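Putative metal resistance protein (Proteus mirabilis, PDB 6C29) probably serves as a thiol-disulfide reductase, its N-terminal periplasmic tandem immunoglobulin-fold domain priming the partner protein ScsC. Local coordinates at residues A[14-19]-A[111-116]; A[42-47]-A[85-90]; A[53-58]-A[69-74]. One frame throughout, in Å; residues are numbered along the deposited sequence.

In the fold
All three contacts lie in the first of the two immunoglobulin-fold units, within the DsbD N-terminal family region. Along the chain they are nested: interaction 1 closes the longest loop, interaction 2 sits inside it, and interaction 3 inside interaction 2. The centres of interactions 1 and 2 are about 9 Å apart. Those of interactions 2 and 3 are about 8 Å apart, and those of interactions 1 and 3 about 13 Å. Interactions 1 and 3 share the sheet holding neighbouring strands 57-60 and 104-114. S112 bonds both T44 and V54, and Y87 bonds P72, joining the three contacts into a continuous packed region that ties the sheets of this domain together.

Interaction 1: residues A[14-19]-A[111-116]; sequences DHAQVR and LSTCSN
H15 NE2 and T113 OG1 form a hydrogen bond of 2.7 Å, nearly straight at 165°, in which either group could be the donor. It spans the two facing layers of an immunoglobulin-type sandwich: strand 16-24 is an outermost strand of a four-stranded antiparallel sheet, and strand 104-114 is the central strand of a three-stranded one. The short segments of these strands run roughly antiparallel, 9.9 Å apart at their axes, and side chains make the contact across the gap. The threonine oxygen approaches the imidazole at its edge and in its plane, where the NE2 nitrogen can meet it head-on. H15 reaches toward T113 with CG between its backbone N and carbonyl carbon (chi1 61°), and T113 points OG1 back at it from the equivalent position (chi1 55°). W42 stacks on the imidazole and also touches T113, while N13 and A39 bond the histidine backbone.

Beyond this polar link the contact is aliphatic. CD2 of L111 is the branch that does the touching, lying 3.9 Å from A16 CB. In one of the two V18 conformers CG1 also meets L111 CD2 tip to tip, a less certain contact. Y123 of strand 118-128 packs against A16, V18 and L111, continuing the apolar interior. S112, between the two inward-pointing residues of its strand, is turned from the gap; its carbonyl accepts from T44 and its hydroxyl is bonded to V54 O. A16 comes between H15 and V18 on its strand, and its small CB also has T113 CG2 4.4 Å away, that methyl lying beside the backbone N of its own residue.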
loop_
_atom_site.group_PDB
_atom_site.type_symbol
_atom_site.label_atom_id
_atom_site.label_comp_id
_atom_site.label_asym_id
_atom_site.label_seq_id
_atom_site.Cartn_x
_atom_site.Cartn_y
_atom_site.Cartn_z
ATOM N N ASP A 14 -22.689 -1.450 2.044
ATOM C CA ASP A 14 -23.287 -1.405 0.718
ATOM C C ASP A 14 -22.366 -0.813 -0.334
ATOM O O ASP A 14 -22.816 -0.532 -1.451
ATOM C CB ASP A 14 -24.591 -0.600 0.766
ATOM C CG ASP A 14 -24.380 0.865 1.175
ATOM O OD1 ASP A 14 -23.224 1.368 1.182
ATOM O OD2 ASP A 14 -25.397 1.525 1.509
ATOM N N HIS A 15 -21.098 -0.612 0.024
ATOM C CA HIS A 15 -20.186 0.117 -0.863
ATOM C C HIS A 15 -18.877 -0.591 -1.180
ATOM O O HIS A 15 -17.952 0.041 -1.721
ATOM C CB HIS A 15 -19.849 1.484 -0.261
ATOM C CG HIS A 15 -19.180 1.393 1.065
ATOM N ND1 HIS A 15 -19.870 1.514 2.255
ATOM C CD2 HIS A 15 -17.891 1.153 1.393
ATOM C CE1 HIS A 15 -19.024 1.370 3.256
ATOM N NE2 HIS A 15 -17.814 1.147 2.758
ATOM N N ALA A 16 -18.753 -1.840 -0.783
ATOM C CA ALA A 16 -17.606 -2.648 -1.162
ATOM C C ALA A 16 -18.007 -4.053 -1.512
ATOM O O ALA A 16 -18.946 -4.612 -0.961
ATOM C CB ALA A 16 -16.565 -2.671 -0.060
ATOM N N GLN A 17 -17.269 -4.642 -2.439
ATOM C CA GLN A 17 -17.344 -6.058 -2.705
ATOM C C GLN A 17 -15.897 -6.555 -2.751
ATOM O O GLN A 17 -15.033 -5.838 -3.265
ATOM C CB GLN A 17 -17.983 -6.359 -4.047
ATOM C CG GLN A 17 -19.250 -5.724 -4.458
ATOM C CD GLN A 17 -19.595 -6.258 -5.832
ATOM O OE1 GLN A 17 -19.533 -5.535 -6.821
ATOM N NE2 GLN A 17 -19.864 -7.548 -5.911
ATOM N N VAL A 18 -15.653 -7.778 -2.271
ATOM C CA VAL A 18 -14.304 -8.331 -2.318
ATOM C C VAL A 18 -14.307 -9.748 -2.827
ATOM O O VAL A 18 -15.282 -10.473 -2.726
ATOM C CB VAL A 18 -13.582 -8.291 -0.930
ATOM C CG1 VAL A 18 -13.675 -6.873 -0.283
ATOM C CG2 VAL A 18 -14.119 -9.344 0.000
ATOM N N ARG A 19 -13.200 -10.133 -3.441
ATOM C CA ARG A 19 -13.043 -11.468 -3.996
ATOM C C ARG A 19 -11.615 -11.905 -3.815
ATOM O O ARG A 19 -10.721 -11.128 -4.105
ATOM C CB ARG A 19 -13.390 -11.484 -5.484
ATOM C CG ARG A 19 -13.113 -12.841 -6.181
ATOM C CD ARG A 19 -13.590 -12.808 -7.647
ATOM N NE ARG A 19 -13.293 -14.031 -8.405
ATOM C CZ ARG A 19 -12.547 -14.090 -9.514
ATOM N NH1 ARG A 19 -11.949 -13.006 -10.012
ATOM N NH2 ARG A 19 -12.395 -15.257 -10.137
ATOM N N LEU A 111 -11.429 -5.012 6.258
ATOM C CA LEU A 111 -11.334 -4.010 5.221
ATOM C C LEU A 111 -11.708 -2.661 5.765
ATOM O O LEU A 111 -12.783 -2.481 6.344
ATOM C CB LEU A 111 -12.245 -4.338 4.041
ATOM C CG LEU A 111 -12.179 -3.331 2.889
ATOM C CD1 LEU A 111 -10.852 -3.398 2.185
ATOM C CD2 LEU A 111 -13.315 -3.663 1.914
ATOM N N SER A 112 -10.811 -1.702 5.617
ATOM C CA SER A 112 -11.116 -0.332 5.932
ATOM C C SER A 112 -11.578 0.414 4.695
ATOM O O SER A 112 -10.957 0.305 3.610
ATOM C CB SER A 112 -9.889 0.333 6.500
ATOM O OG SER A 112 -8.830 0.049 5.606
ATOM N N THR A 113 -12.682 1.131 4.815
ATOM C CA THR A 113 -13.161 1.961 3.724
ATOM C C THR A 113 -13.446 3.316 4.316
ATOM O O THR A 113 -13.793 3.435 5.504
ATOM C CB THR A 113 -14.404 1.362 3.018
ATOM O OG1 THR A 113 -15.450 1.102 3.962
ATOM C CG2 THR A 113 -14.041 0.034 2.290
ATOM N N CYS A 114 -13.326 4.331 3.493
ATOM C CA CYS A 114 -13.500 5.694 3.952
ATOM C C CYS A 114 -14.232 6.580 2.971
ATOM O O CYS A 114 -13.953 6.564 1.782
ATOM C CB CYS A 114 -12.151 6.311 4.246
ATOM S SG CYS A 114 -12.277 8.058 4.696
ATOM N N SER A 115 -15.152 7.372 3.491
ATOM C CA SER A 115 -15.724 8.423 2.691
ATOM C C SER A 115 -15.352 9.720 3.429
ATOM O O SER A 115 -14.410 10.415 3.026
ATOM C CB SER A 115 -17.226 8.183 2.490
ATOM O OG SER A 115 -17.794 9.049 1.516
ATOM N N ASN A 116 -16.055 10.011 4.495
ATOM C CA ASN A 116 -15.630 10.992 5.504
ATOM C C ASN A 116 -15.490 10.373 6.890
ATOM O O ASN A 116 -15.105 11.046 7.847
ATOM C CB ASN A 116 -16.629 12.133 5.592
ATOM C CG ASN A 116 -17.961 11.694 6.175
ATOM O OD1 ASN A 116 -18.541 10.677 5.768
ATOM N ND2 ASN A 116 -18.434 12.435 7.177
#

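Interaction 2: residues A[42-47]-A[85-90]; sequences WKTYWR and QGYDKE
The amide end of Q85 meets the indole of W46 at the rim: NE2 lies in the ring plane, 3.4 Å from CE3, with the amide and ring planes 82° apart. This is an edge approach, and the amide nitrogen finds its hydrogen bonds at S48 O and L185 O. A chain extended beyond CG carries the glutamine amide to that rim. W46 has CG anti to its backbone N (chi1 -170°), which places the CD1 edge of the five-membered ring near Y87, whose OH is 3.2 Å from W46 CD1 and close to the ring plane. The hydroxyl is hydrogen-bonded to P72 O, which fixes the phenol end; its approach to CD1 is only packing. One face of the indole is lined by CG of R47.

The two backbones form an antiparallel ladder in the three-stranded sheet of the first immunoglobulin-fold unit, where strand 43-45 is an outermost strand. T44 and Y87 form a hydrogen-bonded pair, with T44 N to Y87 O at 2.9 Å and the reciprocal bond between Y87 N and T44 O. W46 N continues the ladder with a nearly straight bond to Q85 O, 3.0 Å long. W46 and Q85 also touch Y184 of strand 182-186, so this end of the pair faces the second unit.

With CG anti to its carbonyl carbon (chi1 -49°), Y87 crosses T44 at a slant and presents its ring edge to T44 CG2 and to Y45 O, which is 3.5 Å from Y87 CE2. Y45 O is buried here with no hydrogen-bond partner. At the other end K43 and D88 run side by side, K43 CG 3.7 Å from D88 CB. Beyond them a water donates to W42 O, at 2.6 Å, and accepts from K89 N.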
loop_
_atom_site.group_PDB
_atom_site.type_symbol
_atom_site.label_atom_id
_atom_site.label_comp_id
_atom_site.label_asym_id
_atom_site.label_seq_id
_atom_site.Cartn_x
_atom_site.Cartn_y
_atom_site.Cartn_z
ATOM N N TRP A 42 -16.061 6.178 -2.052
ATOM C CA TRP A 42 -15.417 5.383 -1.017
ATOM C C TRP A 42 -14.025 4.946 -1.474
ATOM O O TRP A 42 -13.804 4.605 -2.642
ATOM C CB TRP A 42 -16.258 4.139 -0.665
ATOM C CG TRP A 42 -17.543 4.454 0.058
ATOM C CD1 TRP A 42 -18.758 4.695 -0.506
ATOM C CD2 TRP A 42 -17.733 4.542 1.472
ATOM N NE1 TRP A 42 -19.688 4.928 0.469
ATOM C CE2 TRP A 42 -19.088 4.841 1.694
ATOM C CE3 TRP A 42 -16.893 4.403 2.571
ATOM C CZ2 TRP A 42 -19.613 5.001 2.967
ATOM C CZ3 TRP A 42 -17.415 4.559 3.835
ATOM C CH2 TRP A 42 -18.759 4.856 4.024
ATOM N N LYS A 43 -13.094 4.996 -0.536
ATOM C CA LYS A 43 -11.701 4.607 -0.728
ATOM C C LYS A 43 -11.274 3.565 0.269
ATOM O O LYS A 43 -11.949 3.347 1.264
ATOM C CB LYS A 43 -10.810 5.846 -0.612
ATOM C CG LYS A 43 -11.153 6.917 -1.649
ATOM C CD LYS A 43 -10.839 8.319 -1.182
ATOM C CE LYS A 43 -11.401 9.379 -2.166
ATOM N NZ LYS A 43 -12.875 9.618 -2.045
ATOM N N THR A 44 -10.176 2.874 -0.013
ATOM C CA THR A 44 -9.508 2.126 1.027
ATOM C C THR A 44 -8.096 2.669 1.120
ATOM O O THR A 44 -7.779 3.655 0.472
ATOM C CB THR A 44 -9.569 0.626 0.796
ATOM O OG1 THR A 44 -9.055 -0.076 1.945
ATOM C CG2 THR A 44 -8.843 0.179 -0.459
ATOM N N TYR A 45 -7.325 2.108 2.038
ATOM C CA TYR A 45 -6.079 2.727 2.458
ATOM C C TYR A 45 -4.844 1.950 2.081
ATOM O O TYR A 45 -4.855 0.749 1.893
ATOM C CB TYR A 45 -6.086 2.881 3.952
ATOM C CG TYR A 45 -7.125 3.788 4.549
ATOM C CD1 TYR A 45 -6.864 5.132 4.751
ATOM C CD2 TYR A 45 -8.338 3.282 4.963
ATOM C CE1 TYR A 45 -7.803 5.971 5.358
ATOM C CE2 TYR A 45 -9.270 4.091 5.569
ATOM C CZ TYR A 45 -8.989 5.440 5.768
ATOM O OH TYR A 45 -9.915 6.244 6.378
ATOM N N TRP A 46 -3.756 2.694 2.010
ATOM C CA TRP A 46 -2.427 2.147 1.826
ATOM C C TRP A 46 -1.872 1.661 3.152
ATOM O O TRP A 46 -2.500 1.841 4.197
ATOM C CB TRP A 46 -1.552 3.237 1.218
ATOM C CG TRP A 46 -0.187 2.870 0.703
ATOM C CD1 TRP A 46 0.138 1.824 -0.087
ATOM C CD2 TRP A 46 1.023 3.610 0.907
ATOM N NE1 TRP A 46 1.482 1.844 -0.383
ATOM C CE2 TRP A 46 2.042 2.938 0.211
ATOM C CE3 TRP A 46 1.348 4.776 1.614
ATOM C CZ2 TRP A 46 3.351 3.366 0.193
ATOM C CZ3 TRP A 46 2.681 5.209 1.582
ATOM C CH2 TRP A 46 3.649 4.505 0.863
ATOM N N ARG A 47 -0.670 1.108 3.120
ATOM C CA ARG A 47 -0.064 0.606 4.359
ATOM C C ARG A 47 0.186 1.707 5.387
ATOM O O ARG A 47 0.206 1.435 6.591
ATOM C CB ARG A 47 1.243 -0.117 4.049
ATOM C CG ARG A 47 2.311 0.757 3.481
ATOM C CD ARG A 47 3.556 -0.046 3.138
ATOM N NE ARG A 47 4.544 0.884 2.636
ATOM C CZ ARG A 47 5.239 0.742 1.518
ATOM N NH1 ARG A 47 5.112 -0.372 0.766
ATOM N NH2 ARG A 47 6.072 1.693 1.153
ATOM N N GLN A 85 -3.671 8.449 2.262
ATOM C CA GLN A 85 -2.994 7.700 1.211
ATOM C C GLN A 85 -3.721 6.369 1.017
ATOM O O GLN A 85 -3.953 5.652 1.989
ATOM C CB GLN A 85 -1.521 7.468 1.548
ATOM C CG GLN A 85 -0.802 8.803 1.762
ATOM C CD GLN A 85 0.632 8.674 2.156
ATOM O OE1 GLN A 85 1.486 9.393 1.633
ATOM N NE2 GLN A 85 0.913 7.827 3.130
ATOM N N GLY A 86 -4.108 6.060 -0.217
ATOM C CA GLY A 86 -4.885 4.853 -0.450
ATOM C C GLY A 86 -5.341 4.737 -1.881
ATOM O O GLY A 86 -4.617 5.116 -2.808
ATOM N N TYR A 87 -6.531 4.162 -2.060
ATOM C CA TYR A 87 -7.007 3.733 -3.342
ATOM C C TYR A 87 -8.466 4.072 -3.520
ATOM O O TYR A 87 -9.276 3.884 -2.602
ATOM C CB TYR A 87 -6.858 2.233 -3.489
ATOM C CG TYR A 87 -5.482 1.691 -3.117
ATOM C CD1 TYR A 87 -4.440 1.732 -4.024
ATOM C CD2 TYR A 87 -5.245 1.153 -1.865
ATOM C CE1 TYR A 87 -3.182 1.220 -3.696
ATOM C CE2 TYR A 87 -3.991 0.634 -1.511
ATOM C CZ TYR A 87 -2.974 0.655 -2.437
ATOM O OH TYR A 87 -1.736 0.141 -2.121
ATOM N N ASP A 88 -8.831 4.537 -4.700
ATOM C CA ASP A 88 -10.250 4.671 -5.003
ATOM C C ASP A 88 -10.634 3.793 -6.174
ATOM O O ASP A 88 -9.768 3.247 -6.877
ATOM C CB ASP A 88 -10.632 6.145 -5.249
ATOM C CG ASP A 88 -9.972 6.742 -6.447
ATOM O OD1 ASP A 88 -9.052 6.125 -7.006
ATOM O OD2 ASP A 88 -10.382 7.882 -6.830
ATOM N N LYS A 89 -11.945 3.583 -6.284
ATOM C CA LYS A 89 -12.592 2.808 -7.366
ATOM C C LYS A 89 -12.386 1.301 -7.195
ATOM O O LYS A 89 -13.348 0.565 -7.070
ATOM C CB LYS A 89 -12.098 3.237 -8.757
ATOM C CG LYS A 89 -11.948 4.744 -9.027
ATOM C CD LYS A 89 -13.222 5.527 -8.887
ATOM C CE LYS A 89 -12.966 7.008 -9.239
ATOM N NZ LYS A 89 -14.103 7.888 -8.853
ATOM N N GLU A 90 -11.143 0.852 -7.247
ATOM C CA GLU A 90 -10.824 -0.549 -7.153
ATOM C C GLU A 90 -9.344 -0.740 -6.957
ATOM O O GLU A 90 -8.554 0.104 -7.380
ATOM C CB GLU A 90 -11.288 -1.306 -8.388
ATOM C CG GLU A 90 -10.773 -0.759 -9.661
ATOM C CD GLU A 90 -11.338 -1.554 -10.812
ATOM O OE1 GLU A 90 -10.714 -2.600 -11.115
ATOM O OE2 GLU A 90 -12.427 -1.171 -11.336
HETATM O O HOH W 1 -14.251 4.901 -5.168
#

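Interaction 3: residues A[53-58]-A[69-74]; sequences GVAPEI and WHWPSP
The P56 ring laps the outer rim of the W71 indole, its CG 4.0 Å from CH2 and its CD lying in the indole plane at the edge. CG of W71 sits anti to its own carbonyl carbon (chi1 -66°), which brings the six-membered end of the indole to the proline, where A55 CB also touches CH2. P56 O meets the same edge, 3.8 Å from W71 CH2. It also lies over one face of W69, toward the rim.

W69 turns its CZ3 edge to I58, with I58 CG1 3.8 Å away and the two side chains crossing at about a right angle. W69 and W71 brace each other: W69 CD1 stands 3.2 Å above the W71 ring, over its centre, and F93 meets both indoles.

The contact joins the start of strand 57-60 and the loop leading into it, in the three-stranded sheet, to strand 68-69 of the four-stranded sheet and the loop after it, bridging two layers of the immunoglobulin fold. No hydrogen bond crosses between the segments, so cohesion probably comes mainly from dispersion and shape fit, with the P56 carbonyl lodged against the two indoles.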
loop_
_atom_site.group_PDB
_atom_site.type_symbol
_atom_site.label_atom_id
_atom_site.label_comp_id
_atom_site.label_asym_id
_atom_site.label_seq_id
_atom_site.Cartn_x
_atom_site.Cartn_y
_atom_site.Cartn_z
ATOM N N GLY A 53 -6.845 7.008 9.458
ATOM C CA GLY A 53 -7.140 5.809 8.683
ATOM C C GLY A 53 -6.559 4.540 9.281
ATOM O O GLY A 53 -5.787 4.584 10.238
ATOM N N VAL A 54 -6.904 3.403 8.680
ATOM C CA VAL A 54 -6.438 2.094 9.116
ATOM C C VAL A 54 -6.099 1.269 7.864
ATOM O O VAL A 54 -6.902 1.209 6.936
ATOM C CB VAL A 54 -7.522 1.363 9.937
ATOM C CG1 VAL A 54 -6.987 0.037 10.404
ATOM C CG2 VAL A 54 -7.986 2.259 11.104
ATOM N N ALA A 55 -4.916 0.679 7.814
ATOM C CA ALA A 55 -4.549 -0.153 6.668
ATOM C C ALA A 55 -5.397 -1.429 6.664
ATOM O O ALA A 55 -5.649 -2.008 7.720
ATOM C CB ALA A 55 -3.089 -0.518 6.694
ATOM N N PRO A 56 -5.846 -1.874 5.476
ATOM C CA PRO A 56 -6.513 -3.192 5.438
ATOM C C PRO A 56 -5.547 -4.292 5.831
ATOM O O PRO A 56 -4.342 -4.177 5.627
ATOM C CB PRO A 56 -6.943 -3.346 3.982
ATOM C CG PRO A 56 -6.073 -2.401 3.222
ATOM C CD PRO A 56 -5.739 -1.260 4.141
ATOM N N GLU A 57 -6.077 -5.375 6.400
ATOM C CA GLU A 57 -5.234 -6.506 6.777
ATOM C C GLU A 57 -6.039 -7.796 6.781
ATOM O O GLU A 57 -7.259 -7.749 6.868
ATOM C CB GLU A 57 -4.601 -6.269 8.147
ATOM C CG GLU A 57 -5.572 -6.290 9.295
ATOM C CD GLU A 57 -4.870 -6.108 10.632
ATOM O OE1 GLU A 57 -3.709 -5.642 10.634
ATOM O OE2 GLU A 57 -5.447 -6.504 11.666
ATOM N N ILE A 58 -5.342 -8.930 6.694
ATOM C CA ILE A 58 -5.963 -10.236 6.798
ATOM C C ILE A 58 -5.316 -10.985 7.945
ATOM O O ILE A 58 -4.085 -11.032 8.057
ATOM C CB ILE A 58 -5.821 -11.082 5.510
ATOM C CG1 ILE A 58 -6.563 -10.439 4.347
ATOM C CG2 ILE A 58 -6.385 -12.487 5.741
ATOM C CD1 ILE A 58 -6.276 -11.088 2.998
ATOM N N TRP A 69 2.612 -9.043 1.615
ATOM C CA TRP A 69 1.483 -8.281 1.081
ATOM C C TRP A 69 2.071 -7.199 0.177
ATOM O O TRP A 69 2.803 -6.310 0.628
ATOM C CB TRP A 69 0.664 -7.660 2.203
ATOM C CG TRP A 69 -0.556 -6.891 1.818
ATOM C CD1 TRP A 69 -0.595 -5.762 1.041
ATOM C CD2 TRP A 69 -1.900 -7.147 2.224
ATOM N NE1 TRP A 69 -1.891 -5.313 0.935
ATOM C CE2 TRP A 69 -2.717 -6.156 1.641
ATOM C CE3 TRP A 69 -2.503 -8.139 3.012
ATOM C CZ2 TRP A 69 -4.086 -6.099 1.840
ATOM C CZ3 TRP A 69 -3.856 -8.091 3.201
ATOM C CH2 TRP A 69 -4.645 -7.082 2.610
ATOM N N HIS A 70 1.799 -7.311 -1.106
ATOM C CA HIS A 70 2.348 -6.359 -2.059
ATOM C C HIS A 70 1.355 -5.221 -2.180
ATOM O O HIS A 70 0.157 -5.419 -2.393
ATOM C CB HIS A 70 2.578 -6.993 -3.430
ATOM C CG HIS A 70 3.518 -8.147 -3.426
ATOM N ND1 HIS A 70 4.885 -7.997 -3.509
ATOM C CD2 HIS A 70 3.289 -9.481 -3.396
ATOM C CE1 HIS A 70 5.455 -9.191 -3.510
ATOM N NE2 HIS A 70 4.510 -10.105 -3.435
ATOM N N TRP A 71 1.846 -4.001 -2.031
ATOM C CA TRP A 71 0.979 -2.845 -2.058
ATOM C C TRP A 71 1.057 -2.138 -3.397
ATOM O O TRP A 71 2.113 -1.614 -3.755
ATOM C CB TRP A 71 1.351 -1.865 -0.953
ATOM C CG TRP A 71 1.116 -2.391 0.424
ATOM C CD1 TRP A 71 2.004 -3.047 1.207
ATOM C CD2 TRP A 71 -0.103 -2.298 1.177
ATOM N NE1 TRP A 71 1.421 -3.381 2.416
ATOM C CE2 TRP A 71 0.123 -2.937 2.414
ATOM C CE3 TRP A 71 -1.367 -1.763 0.918
ATOM C CZ2 TRP A 71 -0.883 -3.031 3.391
ATOM C CZ3 TRP A 71 -2.344 -1.843 1.895
ATOM C CH2 TRP A 71 -2.107 -2.492 3.097
ATOM N N PRO A 72 -0.032 -2.087 -4.147
ATOM C CA PRO A 72 -0.032 -1.305 -5.370
ATOM C C PRO A 72 0.292 0.138 -5.084
ATOM O O PRO A 72 0.029 0.649 -3.972
ATOM C CB PRO A 72 -1.449 -1.489 -5.911
ATOM C CG PRO A 72 -1.864 -2.838 -5.333
ATOM C CD PRO A 72 -1.301 -2.822 -3.964
ATOM N N SER A 73 0.874 0.797 -6.071
ATOM C CA SER A 73 1.267 2.172 -5.908
ATOM C C SER A 73 0.043 2.990 -5.477
ATOM O O SER A 73 -1.001 2.894 -6.139
ATOM C CB SER A 73 1.875 2.690 -7.220
ATOM O OG SER A 73 2.588 3.868 -6.987
ATOM N N PRO A 74 0.142 3.796 -4.398
ATOM C CA PRO A 74 -1.061 4.467 -3.874
ATOM C C PRO A 74 -1.350 5.805 -4.518
ATOM O O PRO A 74 -0.592 6.312 -5.357
ATOM C CB PRO A 74 -0.718 4.664 -2.391
ATOM C CG PRO A 74 0.776 4.945 -2.445
ATOM C CD PRO A 74 1.305 4.013 -3.510
#